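Local coordinates for sulfur oxidation protein SOXB (Thermus thermophilus, PDB 2WDC) that probably acts as a manganese-dependent hydrolase of the 5'-nucleotidase family in bacterial sulfur oxidation, at residues A[151-156]-A[178-183]. Residues are numbered along the deposited sequence; the frame is centred on the assembly and turned at random. Where two conformers were deposited one is given.
With TBU (tertiary-butyl alcohol), chain M.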
loop_
_atom_site.group_PDB
_atom_site.type_symbol
_atom_site.label_atom_id
_atom_site.label_comp_id
_atom_site.label_asym_id
_atom_site.label_seq_id
_atom_site.Cartn_x
_atom_site.Cartn_y
_atom_site.Cartn_z
ATOM N N TRP A 151 11.561 3.969 15.296
ATOM C CA TRP A 151 11.167 2.574 15.414
ATOM C C TRP A 151 12.029 1.697 14.496
ATOM O O TRP A 151 12.498 0.628 14.897
ATOM C CB TRP A 151 9.679 2.371 15.108
ATOM C CG TRP A 151 9.392 0.923 14.893
ATOM C CD1 TRP A 151 9.422 -0.063 15.841
ATOM C CD2 TRP A 151 9.255 0.259 13.630
ATOM N NE1 TRP A 151 9.247 -1.292 15.250
ATOM C CE2 TRP A 151 9.145 -1.122 13.892
ATOM C CE3 TRP A 151 9.191 0.703 12.301
ATOM C CZ2 TRP A 151 8.992 -2.068 12.871
ATOM C CZ3 TRP A 151 9.023 -0.239 11.289
ATOM C CH2 TRP A 151 8.914 -1.609 11.586
ATOM N N GLN A 152 12.246 2.138 13.257
ATOM C CA GLN A 152 13.082 1.358 12.345
ATOM C C GLN A 152 14.439 1.105 12.985
ATOM O O GLN A 152 15.006 0.012 12.877
ATOM C CB GLN A 152 13.287 2.106 11.027
ATOM C CG GLN A 152 12.088 2.092 10.069
ATOM C CD GLN A 152 12.363 2.962 8.859
ATOM O OE1 GLN A 152 12.717 4.131 9.009
ATOM N NE2 GLN A 152 12.300 2.370 7.659
ATOM N N ASN A 153 14.951 2.124 13.668
ATOM C CA ASN A 153 16.256 2.025 14.308
ATOM C C ASN A 153 16.260 1.036 15.474
ATOM O O ASN A 153 17.261 0.351 15.713
ATOM C CB ASN A 153 16.724 3.404 14.762
ATOM C CG ASN A 153 17.162 4.274 13.600
ATOM O OD1 ASN A 153 17.383 3.780 12.493
ATOM N ND2 ASN A 153 17.357 5.564 13.865
ATOM N N LEU A 154 15.142 0.932 16.177
ATOM C CA LEU A 154 15.044 -0.031 17.279
ATOM C C LEU A 154 15.083 -1.452 16.726
ATOM O O LEU A 154 15.730 -2.341 17.289
ATOM C CB LEU A 154 13.742 0.176 18.057
ATOM C CG LEU A 154 13.671 1.409 18.962
ATOM C CD1 LEU A 154 12.280 1.580 19.566
ATOM C CD2 LEU A 154 14.730 1.319 20.047
ATOM N N VAL A 155 14.370 -1.686 15.628
ATOM C CA VAL A 155 14.328 -2.994 14.968
ATOM C C VAL A 155 15.697 -3.345 14.392
ATOM O O VAL A 155 16.208 -4.456 14.539
ATOM C CB VAL A 155 13.319 -2.961 13.788
ATOM C CG1 VAL A 155 13.500 -4.180 12.891
ATOM C CG2 VAL A 155 11.893 -2.831 14.281
ATOM N N GLY A 156 16.261 -2.381 13.673
ATOM C CA GLY A 156 17.519 -2.561 12.974
ATOM C C GLY A 156 17.261 -2.857 11.506
ATOM O O GLY A 156 17.528 -3.958 11.029
ATOM N N GLY A 178 19.105 11.406 7.944
ATOM C CA GLY A 178 20.236 11.588 8.846
ATOM C C GLY A 178 20.052 10.703 10.071
ATOM O O GLY A 178 21.012 10.154 10.636
ATOM N N LEU A 179 18.805 10.583 10.508
ATOM C CA LEU A 179 18.467 9.804 11.696
ATOM C C LEU A 179 18.422 8.298 11.422
ATOM O O LEU A 179 18.831 7.499 12.259
ATOM C CB LEU A 179 17.131 10.294 12.259
ATOM C CG LEU A 179 16.553 9.568 13.473
ATOM C CD1 LEU A 179 17.490 9.719 14.683
ATOM C CD2 LEU A 179 15.173 10.146 13.769
ATOM N N PHE A 180 17.932 7.921 10.237
ATOM C CA PHE A 180 17.838 6.513 9.831
ATOM C C PHE A 180 19.224 5.855 9.845
ATOM O O PHE A 180 20.138 6.306 9.154
ATOM C CB PHE A 180 17.212 6.464 8.424
ATOM C CG PHE A 180 17.005 5.075 7.874
ATOM C CD1 PHE A 180 16.254 4.144 8.560
ATOM C CD2 PHE A 180 17.526 4.729 6.631
ATOM C CE1 PHE A 180 16.060 2.868 8.039
ATOM C CE2 PHE A 180 17.320 3.460 6.097
ATOM C CZ PHE A 180 16.596 2.526 6.810
ATOM N N ARG A 181 19.357 4.767 10.607
ATOM C CA ARG A 181 20.625 4.053 10.755
ATOM C C ARG A 181 20.882 3.036 9.647
ATOM O O ARG A 181 22.012 2.578 9.468
ATOM C CB ARG A 181 20.726 3.410 12.143
ATOM C CG ARG A 181 20.844 4.457 13.260
ATOM C CD ARG A 181 20.714 3.835 14.650
ATOM N NE ARG A 181 21.667 2.750 14.843
ATOM C CZ ARG A 181 22.946 2.929 15.160
ATOM N NH1 ARG A 181 23.420 4.156 15.335
ATOM N NH2 ARG A 181 23.750 1.885 15.307
ATOM N N GLY A 182 19.847 2.680 8.891
ATOM C CA GLY A 182 20.037 1.776 7.776
ATOM C C GLY A 182 20.594 2.559 6.605
ATOM O O GLY A 182 20.872 3.759 6.732
ATOM N N GLU A 183 20.761 1.897 5.466
ATOM C CA GLU A 183 21.239 2.563 4.259
ATOM C C GLU A 183 20.114 2.652 3.229
ATOM O O GLU A 183 19.618 1.641 2.745
ATOM C CB GLU A 183 22.444 1.827 3.649
ATOM C CG GLU A 183 22.953 2.511 2.380
ATOM C CD GLU A 183 24.155 1.826 1.755
ATOM O OE1 GLU A 183 24.476 0.680 2.128
ATOM O OE2 GLU A 183 24.774 2.446 0.875
HETATM O O TBU M . 21.060 6.132 3.823
HETATM C C TBU M . 21.943 7.066 3.152
HETATM C C1 TBU M . 22.105 6.697 1.671
HETATM C C2 TBU M . 21.340 8.480 3.217
HETATM C C3 TBU M . 23.317 7.074 3.832
HETATM O O HOH W 1 19.582 0.419 14.432
#
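The Phe-180 ring meets the amide of Gln-152 at an oblique approach, the two planes 24° apart, with Gln-152 OE1 3.6 Å from Phe-180 CD1. One face of the ring carries the backbone N of Gly-182 over its centre. The Asn-153 amide has Leu-179 O near its plane. The side chain of Arg-181 crosses it at about a right angle, and Arg-181 CG lies 3.7 Å from Asn-153 CG. A water sits at the edge of the Arg-181 guanidinium, in its plane, and links NE to Asn-153 O.

Asn-153 carries the contact with two hydrogen bonds. With CG anti to its carbonyl carbon (chi1 -73°), the amide reaches across to the backbone of Leu-179 and Arg-181. Its OD1 accepts from Arg-181 N at 2.9 Å, nearly straight at 163°. Its ND2 donates to Leu-179 O at 2.9 Å, from above that carbonyl plane. This pairing fixes the amide flip. A leucine here would probably leave Arg-181 N and Leu-179 O without these mates, and the chain leaving helix 170-179 less firmly held. Gln-152 is held from outside the pair, by Trp-134 at OE1 and Asp-129 at NE2.

The contact ties the last turn of helix 146-155 to the chain leaving helix 170-179, just before edge strand 183-184, which runs parallel to strand 159-160.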